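Protein YciF (Escherichia coli, PDB 2GS4) is a homodimeric stress protein with a ferritin-like fold that probably binds metal, as its rubrerythrin relatives do, but its precise role is not established. Local coordinates at residues A[4-9]-A[121-126]; A[15-20]-A[114-119]; A[58-63]-A[133-138]. All blocks are in the same frame, centred on the assembly; numbering follows the deposited sequence.

Contact 1: A[4-9]-A[121-126]; sequences KTIEDV and ATLAEQ
Leu123 packs against Ile6 and Val9, one methyl for each. Its CB leaves helix 95-126 toward the start of helix 6-33. CG lies anti to its own carbonyl carbon (chi1 -69°), which carries the fork across to the other helix. From CG the two branches part. CD2 reaches Ile6, where it lies 4.3 Å from CG2. CD1 continues the line of the side chain and comes 4.1 Å from Val9 CG1. The Val9 and Leu123 side chains cross at about a right angle. Val9 CG1 lies anti to the backbone N (chi1 174°), and this turns that methyl to Leu123. The two helices belong to the four-helix bundle of the ferritin-like fold, and this contact lies near one end of it. Phe10 and Leu13 of helix 6-33 also touch Leu123. Across the dimer interface, Thr119 of the second subunit packs on Val9 and Gln126 of the second subunit packs on Ile6. The start of helix 6-33 is fixed by a capping box. Asp8 N gives a bond to Thr5 OG1 at 3.1 Å. In return Thr5 N bonds Asp8 OD2 at 3.1 Å, coming from above the carboxylate plane. Asp8 OD2 takes a second bond from Lys4 N at 2.9 Å, through its anti lone pair.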
loop_
_atom_site.group_PDB
_atom_site.type_symbol
_atom_site.label_atom_id
_atom_site.label_comp_id
_atom_site.label_asym_id
_atom_site.label_seq_id
_atom_site.Cartn_x
_atom_site.Cartn_y
_atom_site.Cartn_z
ATOM N N LYS A 4 19.244 6.119 -3.291
ATOM C CA LYS A 4 20.524 5.600 -2.787
ATOM C C LYS A 4 20.795 6.008 -1.342
ATOM O O LYS A 4 21.503 5.313 -0.617
ATOM C CB LYS A 4 21.700 6.034 -3.687
ATOM C CG LYS A 4 23.117 5.634 -3.174
ATOM C CD LYS A 4 24.204 5.832 -4.253
ATOM C CE LYS A 4 25.640 5.671 -3.716
ATOM N NZ LYS A 4 26.208 6.909 -3.085
ATOM N N THR A 5 20.226 7.127 -0.916
ATOM C CA THR A 5 20.428 7.582 0.455
ATOM C C THR A 5 19.110 7.505 1.214
ATOM O O THR A 5 18.045 7.357 0.607
ATOM C CB THR A 5 20.935 9.036 0.507
ATOM O OG1 THR A 5 19.881 9.926 0.120
ATOM C CG2 THR A 5 22.109 9.221 -0.445
ATOM N N ILE A 6 19.194 7.591 2.536
ATOM C CA ILE A 6 18.022 7.545 3.405
ATOM C C ILE A 6 17.130 8.705 3.003
ATOM O O ILE A 6 15.902 8.630 3.013
ATOM C CB ILE A 6 18.460 7.712 4.873
ATOM C CG1 ILE A 6 19.367 6.543 5.266
ATOM C CG2 ILE A 6 17.248 7.828 5.789
ATOM C CD1 ILE A 6 18.793 5.174 4.930
ATOM N N GLU A 7 17.806 9.778 2.625
ATOM C CA GLU A 7 17.184 11.007 2.193
ATOM C C GLU A 7 16.312 10.765 0.954
ATOM O O GLU A 7 15.174 11.234 0.898
ATOM C CB GLU A 7 18.288 12.025 1.906
ATOM C CG GLU A 7 18.049 13.368 2.537
ATOM C CD GLU A 7 16.714 13.919 2.128
ATOM O OE1 GLU A 7 16.376 13.778 0.936
ATOM O OE2 GLU A 7 16.008 14.488 2.985
ATOM N N ASP A 8 16.835 10.037 -0.035
ATOM C CA ASP A 8 16.055 9.748 -1.241
ATOM C C ASP A 8 14.832 8.912 -0.868
ATOM O O ASP A 8 13.739 9.138 -1.381
ATOM C CB ASP A 8 16.852 8.953 -2.284
ATOM C CG ASP A 8 18.043 9.711 -2.846
ATOM O OD1 ASP A 8 17.948 10.936 -3.077
ATOM O OD2 ASP A 8 19.080 9.055 -3.084
ATOM N N VAL A 9 15.024 7.933 0.018
ATOM C CA VAL A 9 13.921 7.077 0.455
ATOM C C VAL A 9 12.876 7.939 1.148
ATOM O O VAL A 9 11.680 7.791 0.906
ATOM C CB VAL A 9 14.384 5.978 1.455
ATOM C CG1 VAL A 9 13.168 5.213 1.991
ATOM C CG2 VAL A 9 15.331 5.001 0.774
ATOM N N ALA A 121 7.996 9.530 10.121
ATOM C CA ALA A 121 8.432 10.191 11.348
ATOM C C ALA A 121 9.779 9.639 11.828
ATOM O O ALA A 121 10.654 10.405 12.241
ATOM C CB ALA A 121 7.375 10.027 12.432
ATOM N N THR A 122 9.946 8.315 11.771
ATOM C CA THR A 122 11.198 7.682 12.197
ATOM C C THR A 122 12.333 8.077 11.249
ATOM O O THR A 122 13.432 8.418 11.698
ATOM C CB THR A 122 11.058 6.122 12.259
ATOM O OG1 THR A 122 10.058 5.767 13.223
ATOM C CG2 THR A 122 12.371 5.465 12.671
ATOM N N LEU A 123 12.071 8.053 9.945
ATOM C CA LEU A 123 13.088 8.430 8.970
ATOM C C LEU A 123 13.495 9.885 9.189
ATOM O O LEU A 123 14.678 10.206 9.229
ATOM C CB LEU A 123 12.573 8.239 7.542
ATOM C CG LEU A 123 12.381 6.781 7.119
ATOM C CD1 LEU A 123 11.968 6.729 5.657
ATOM C CD2 LEU A 123 13.674 6.005 7.325
ATOM N N ALA A 124 12.510 10.763 9.339
ATOM C CA ALA A 124 12.797 12.170 9.571
ATOM C C ALA A 124 13.658 12.302 10.825
ATOM O O ALA A 124 14.645 13.037 10.827
ATOM C CB ALA A 124 11.496 12.959 9.733
ATOM N N GLU A 125 13.293 11.586 11.885
ATOM C CA GLU A 125 14.064 11.647 13.125
ATOM C C GLU A 125 15.497 11.198 12.914
ATOM O O GLU A 125 16.444 11.845 13.370
ATOM C CB GLU A 125 13.433 10.768 14.198
ATOM C CG GLU A 125 12.685 11.555 15.244
ATOM C CD GLU A 125 12.105 10.673 16.325
ATOM O OE1 GLU A 125 11.232 9.841 16.007
ATOM O OE2 GLU A 125 12.526 10.810 17.492
ATOM N N GLN A 126 15.649 10.081 12.217
ATOM C CA GLN A 126 16.960 9.522 11.945
ATOM C C GLN A 126 17.798 10.358 10.982
ATOM O O GLN A 126 19.017 10.190 10.917
ATOM C CB GLN A 126 16.802 8.087 11.433
ATOM C CG GLN A 126 16.451 7.106 12.543
ATOM C CD GLN A 126 17.664 6.727 13.376
ATOM O OE1 GLN A 126 18.459 5.878 12.978
ATOM N NE2 GLN A 126 17.818 7.366 14.529
#

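Contact 2: A[15-20]-A[114-119]; sequences SDTYSA and IASYGT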
loop_
_atom_site.group_PDB
_atom_site.type_symbol
_atom_site.label_atom_id
_atom_site.label_comp_id
_atom_site.label_asym_id
_atom_site.label_seq_id
_atom_site.Cartn_x
_atom_site.Cartn_y
_atom_site.Cartn_z
ATOM N N SER A 15 6.592 11.983 -0.744
ATOM C CA SER A 15 5.937 12.368 -1.990
ATOM C C SER A 15 4.772 11.427 -2.286
ATOM O O SER A 15 3.734 11.846 -2.824
ATOM C CB SER A 15 6.933 12.331 -3.151
ATOM O OG SER A 15 7.950 13.304 -2.989
ATOM N N ASP A 16 4.950 10.156 -1.933
ATOM C CA ASP A 16 3.914 9.154 -2.148
ATOM C C ASP A 16 2.773 9.487 -1.190
ATOM O O ASP A 16 1.601 9.494 -1.573
ATOM C CB ASP A 16 4.462 7.757 -1.842
ATOM C CG ASP A 16 4.022 6.716 -2.859
ATOM O OD1 ASP A 16 4.238 5.509 -2.607
ATOM O OD2 ASP A 16 3.469 7.100 -3.906
ATOM N N THR A 17 3.122 9.794 0.055
ATOM C CA THR A 17 2.103 10.129 1.040
ATOM C C THR A 17 1.351 11.404 0.632
ATOM O O THR A 17 0.135 11.498 0.829
ATOM C CB THR A 17 2.728 10.259 2.450
ATOM O OG1 THR A 17 3.040 8.950 2.947
ATOM C CG2 THR A 17 1.782 10.946 3.415
ATOM N N TYR A 18 2.056 12.368 0.040
ATOM C CA TYR A 18 1.419 13.607 -0.415
ATOM C C TYR A 18 0.334 13.194 -1.410
ATOM O O TYR A 18 -0.805 13.645 -1.331
ATOM C CB TYR A 18 2.431 14.514 -1.119
ATOM C CG TYR A 18 1.928 15.914 -1.435
ATOM C CD1 TYR A 18 1.931 16.912 -0.460
ATOM C CD2 TYR A 18 1.456 16.239 -2.707
ATOM C CE1 TYR A 18 1.481 18.200 -0.742
ATOM C CE2 TYR A 18 0.999 17.534 -3.001
ATOM C CZ TYR A 18 1.017 18.505 -2.011
ATOM O OH TYR A 18 0.580 19.781 -2.283
ATOM N N SER A 19 0.696 12.318 -2.341
ATOM C CA SER A 19 -0.255 11.837 -3.335
ATOM C C SER A 19 -1.428 11.124 -2.662
ATOM O O SER A 19 -2.575 11.347 -3.025
ATOM C CB SER A 19 0.445 10.900 -4.331
ATOM O OG SER A 19 -0.491 10.145 -5.085
ATOM N N ALA A 20 -1.138 10.283 -1.672
ATOM C CA ALA A 20 -2.177 9.542 -0.964
ATOM C C ALA A 20 -3.206 10.461 -0.306
ATOM O O ALA A 20 -4.401 10.208 -0.378
ATOM C CB ALA A 20 -1.536 8.634 0.091
ATOM N N ILE A 114 -1.378 5.198 9.075
ATOM C CA ILE A 114 -0.635 5.109 10.321
ATOM C C ILE A 114 0.762 4.520 10.085
ATOM O O ILE A 114 1.765 5.089 10.513
ATOM C CB ILE A 114 -1.435 4.273 11.346
ATOM C CG1 ILE A 114 -2.630 5.106 11.827
ATOM C CG2 ILE A 114 -0.543 3.820 12.490
ATOM C CD1 ILE A 114 -3.661 4.341 12.633
ATOM N N ALA A 115 0.826 3.392 9.385
ATOM C CA ALA A 115 2.107 2.768 9.093
ATOM C C ALA A 115 2.986 3.714 8.271
ATOM O O ALA A 115 4.203 3.762 8.475
ATOM C CB ALA A 115 1.889 1.444 8.345
ATOM N N SER A 116 2.373 4.461 7.345
ATOM C CA SER A 116 3.106 5.410 6.500
ATOM C C SER A 116 3.756 6.533 7.313
ATOM O O SER A 116 4.932 6.841 7.148
ATOM C CB SER A 116 2.175 6.050 5.459
ATOM O OG SER A 116 2.047 5.252 4.296
ATOM N N TYR A 117 2.974 7.161 8.181
ATOM C CA TYR A 117 3.492 8.255 8.992
ATOM C C TYR A 117 4.444 7.770 10.079
ATOM O O TYR A 117 5.335 8.505 10.503
ATOM C CB TYR A 117 2.326 9.062 9.578
ATOM C CG TYR A 117 1.776 10.066 8.583
ATOM C CD1 TYR A 117 2.417 11.285 8.371
ATOM C CD2 TYR A 117 0.632 9.784 7.836
ATOM C CE1 TYR A 117 1.931 12.205 7.442
ATOM C CE2 TYR A 117 0.140 10.694 6.902
ATOM C CZ TYR A 117 0.793 11.902 6.713
ATOM O OH TYR A 117 0.300 12.815 5.810
ATOM N N GLY A 118 4.254 6.536 10.534
ATOM C CA GLY A 118 5.144 5.997 11.542
ATOM C C GLY A 118 6.516 5.910 10.897
ATOM O O GLY A 118 7.521 6.323 11.474
ATOM N N THR A 119 6.542 5.395 9.671
ATOM C CA THR A 119 7.774 5.246 8.902
ATOM C C THR A 119 8.421 6.604 8.591
ATOM O O THR A 119 9.617 6.785 8.800
ATOM C CB THR A 119 7.497 4.476 7.577
ATOM O OG1 THR A 119 7.078 3.137 7.881
ATOM C CG2 THR A 119 8.745 4.426 6.709
HETATM O O HOH W 1 0.606 7.464 2.837
#
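Thr17 OG1 faces Ser116 and is held by more than one polar group. A water lies 2.9 Å from Thr17 OG1, and Leu13 O, one turn back on the same helix, makes a weak hydrogen bond with it. The same water lies 3.0 Å from Ser116 OG. It therefore bridges two hydroxyls that do not bond each other directly. Ser116 OG has a further weak bond, to Tyr112 O, again one turn back. Beside the bridge, Ser116 CB lies 3.9 Å from Thr17 OG1. The methyl branch of Thr17 turns to Tyr117. OG1 lies beside the backbone N (chi1 -74°), which leaves CG2 anti to it, by the hydroxyl end of the Tyr117 ring. CG2 is 3.4 Å from Tyr117 OH and 3.6 Å from Tyr117 CZ. These two helices, 6-33 and 95-126, are neighbours in the ferritin-like four-helix bundle, and Tyr117 reaches inward between them. Its hydroxyl is hydrogen-bonded to Glu21 OE2, one turn beyond Thr17, and also touches Ile58 of helix 38-63, while its ring packs on Leu136 of helix 130-159. With an alanine here in place of Thr17, the water would probably lose its mate on helix 6-33, and a gap would be likely to open beside the hydroxyl end of Tyr117. Another polar grip lies within helix 95-126. Ala115 O accepts from both Thr119 N, at 3.1 Å, and Thr119 OG1, at 3.0 Å, and the two donors approach from opposite faces of the carbonyl plane. The Thr119 side chain is thus tied back to its own helix, while His12 of the second subunit packs on it.

Contact 3: A[58-63]-A[133-138]; sequences IDQVVE and AKLLKE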
loop_
_atom_site.group_PDB
_atom_site.type_symbol
_atom_site.label_atom_id
_atom_site.label_comp_id
_atom_site.label_asym_id
_atom_site.label_seq_id
_atom_site.Cartn_x
_atom_site.Cartn_y
_atom_site.Cartn_z
ATOM N N ILE A 58 2.341 18.780 5.498
ATOM C CA ILE A 58 3.381 18.235 4.632
ATOM C C ILE A 58 4.141 19.389 3.964
ATOM O O ILE A 58 5.346 19.293 3.748
ATOM C CB ILE A 58 2.802 17.280 3.534
ATOM C CG1 ILE A 58 2.345 15.955 4.160
ATOM C CG2 ILE A 58 3.865 16.999 2.475
ATOM C CD1 ILE A 58 1.608 15.036 3.186
ATOM N N ASP A 59 3.446 20.470 3.619
ATOM C CA ASP A 59 4.120 21.614 3.002
ATOM C C ASP A 59 5.120 22.164 4.013
ATOM O O ASP A 59 6.227 22.578 3.653
ATOM C CB ASP A 59 3.135 22.725 2.628
ATOM C CG ASP A 59 2.107 22.283 1.610
ATOM O OD1 ASP A 59 2.444 21.462 0.735
ATOM O OD2 ASP A 59 0.964 22.779 1.674
ATOM N N GLN A 60 4.715 22.147 5.280
ATOM C CA GLN A 60 5.554 22.614 6.379
ATOM C C GLN A 60 6.793 21.733 6.521
ATOM O O GLN A 60 7.892 22.235 6.758
ATOM C CB GLN A 60 4.783 22.595 7.706
ATOM C CG GLN A 60 3.771 23.725 7.916
ATOM C CD GLN A 60 3.158 23.695 9.312
ATOM O OE1 GLN A 60 3.529 24.476 10.189
ATOM N NE2 GLN A 60 2.228 22.773 9.526
ATOM N N VAL A 61 6.610 20.418 6.390
ATOM C CA VAL A 61 7.722 19.474 6.501
ATOM C C VAL A 61 8.737 19.754 5.413
ATOM O O VAL A 61 9.950 19.778 5.654
ATOM C CB VAL A 61 7.262 18.003 6.332
ATOM C CG1 VAL A 61 8.470 17.112 6.034
ATOM C CG2 VAL A 61 6.569 17.517 7.588
ATOM N N VAL A 62 8.231 19.952 4.204
ATOM C CA VAL A 62 9.073 20.216 3.057
ATOM C C VAL A 62 9.870 21.511 3.243
ATOM O O VAL A 62 11.070 21.551 2.971
ATOM C CB VAL A 62 8.206 20.266 1.789
ATOM C CG1 VAL A 62 8.987 20.819 0.617
ATOM C CG2 VAL A 62 7.718 18.852 1.467
ATOM N N GLU A 63 9.204 22.558 3.724
ATOM C CA GLU A 63 9.857 23.850 3.947
ATOM C C GLU A 63 10.848 23.826 5.117
ATOM O O GLU A 63 11.734 24.675 5.197
ATOM C CB GLU A 63 8.793 24.938 4.185
ATOM C CG GLU A 63 7.980 25.326 2.941
ATOM C CD GLU A 63 6.619 25.896 3.305
ATOM O OE1 GLU A 63 6.318 26.001 4.516
ATOM O OE2 GLU A 63 5.845 26.243 2.389
ATOM N N ALA A 133 10.058 15.605 12.104
ATOM C CA ALA A 133 9.633 14.491 12.954
ATOM C C ALA A 133 8.459 14.867 13.853
ATOM O O ALA A 133 7.513 14.096 14.011
ATOM C CB ALA A 133 10.798 14.005 13.805
ATOM N N LYS A 134 8.529 16.054 14.444
ATOM C CA LYS A 134 7.483 16.527 15.337
ATOM C C LYS A 134 6.169 16.655 14.578
ATOM O O LYS A 134 5.113 16.259 15.069
ATOM C CB LYS A 134 7.875 17.884 15.931
ATOM C CG LYS A 134 9.333 17.991 16.369
ATOM C CD LYS A 134 9.698 17.020 17.493
ATOM C CE LYS A 134 10.341 15.734 16.977
ATOM N NZ LYS A 134 11.634 15.959 16.263
ATOM N N LEU A 135 6.241 17.215 13.376
ATOM C CA LEU A 135 5.057 17.393 12.554
ATOM C C LEU A 135 4.463 16.068 12.127
ATOM O O LEU A 135 3.256 15.871 12.192
ATOM C CB LEU A 135 5.396 18.205 11.312
ATOM C CG LEU A 135 5.815 19.632 11.630
ATOM C CD1 LEU A 135 6.316 20.296 10.371
ATOM C CD2 LEU A 135 4.635 20.387 12.232
ATOM N N LEU A 136 5.319 15.161 11.675
ATOM C CA LEU A 136 4.845 13.867 11.228
ATOM C C LEU A 136 4.222 13.071 12.369
ATOM O O LEU A 136 3.274 12.316 12.148
ATOM C CB LEU A 136 5.989 13.094 10.566
ATOM C CG LEU A 136 6.513 13.754 9.283
ATOM C CD1 LEU A 136 7.903 13.235 8.975
ATOM C CD2 LEU A 136 5.556 13.486 8.123
ATOM N N LYS A 137 4.735 13.235 13.588
ATOM C CA LYS A 137 4.156 12.512 14.709
ATOM C C LYS A 137 2.785 13.110 15.031
ATOM O O LYS A 137 1.914 12.427 15.574
ATOM C CB LYS A 137 5.103 12.539 15.924
ATOM C CG LYS A 137 6.214 11.470 15.824
ATOM C CD LYS A 137 7.355 11.695 16.813
ATOM C CE LYS A 137 8.552 10.783 16.518
ATOM N NZ LYS A 137 8.354 9.345 16.873
ATOM N N GLU A 138 2.585 14.378 14.675
ATOM C CA GLU A 138 1.299 15.015 14.918
ATOM C C GLU A 138 0.258 14.395 13.998
ATOM O O GLU A 138 -0.863 14.116 14.418
ATOM C CB GLU A 138 1.391 16.530 14.702
ATOM C CG GLU A 138 2.200 17.206 15.797
ATOM C CD GLU A 138 2.249 18.714 15.663
ATOM O OE1 GLU A 138 2.797 19.360 16.580
ATOM O OE2 GLU A 138 1.749 19.256 14.650
#
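Val61 and Leu135 meet where helix 38-63 and helix 130-159 run antiparallel, at 165° between the short segments. The two side chains slide past each other in opposite directions. Val61 uses a single methyl. Its CG1 takes the place anti to the backbone N (chi1 163°), which leaves CG2 as the branch that faces helix 130-159. CG2 lies 3.9 Å from Leu135 CD1 and 4.0 Å from Leu135 CB, so it rests along the leucine rather than at its tip alone. Leu135 is an extended leucine, with CD1 anti to CA (chi2 172°), and this methyl reaches furthest across. CD1 also touches Gln60 CB at 3.8 Å. CB makes the closest touch of the glutamine; the extended chain carries the amide on past the leucine, with Gln60 NE2 4.3 Å from Leu135 CD2. Leu136 meets the same Val61 methyl from another direction. Its CG is 4.1 Å from Val61 CG2, with its CD2 close behind. In the ferritin-like bundle this face continues inward: Leu14 of helix 6-33 touches Val61, and Ala121 and Ala124 of helix 95-126 touch Leu136. No hydrogen bond joins the two segments. The pairing here rests on apolar side-chain carbons, so at this place shape and burial, more than polar direction, probably govern how the helices fit.

Overall arrangement
Contacts 1 and 2 join the same two helices, 6-33 and 95-126, at different heights, and both lie by the second subunit. Contact 3 joins the other pair of the bundle, 38-63 and 130-159, and touches no second subunit. All three are mainly buried. Contact 2 is the most central, its centre about 8 Å from the chain's centre, against about 15 Å for contact 3's and about 20 Å for contact 1's. It alone has a water bridging its two segments, beside a methyl-to-tyrosine touch. Contacts 1 and 3 are apolar, and contact 3 alone has an exposed touching residue. The Glu125–Lys137 salt bridge ties contact 1 to contact 3; Tyr18 packing on Ile58 ties contact 2 to it.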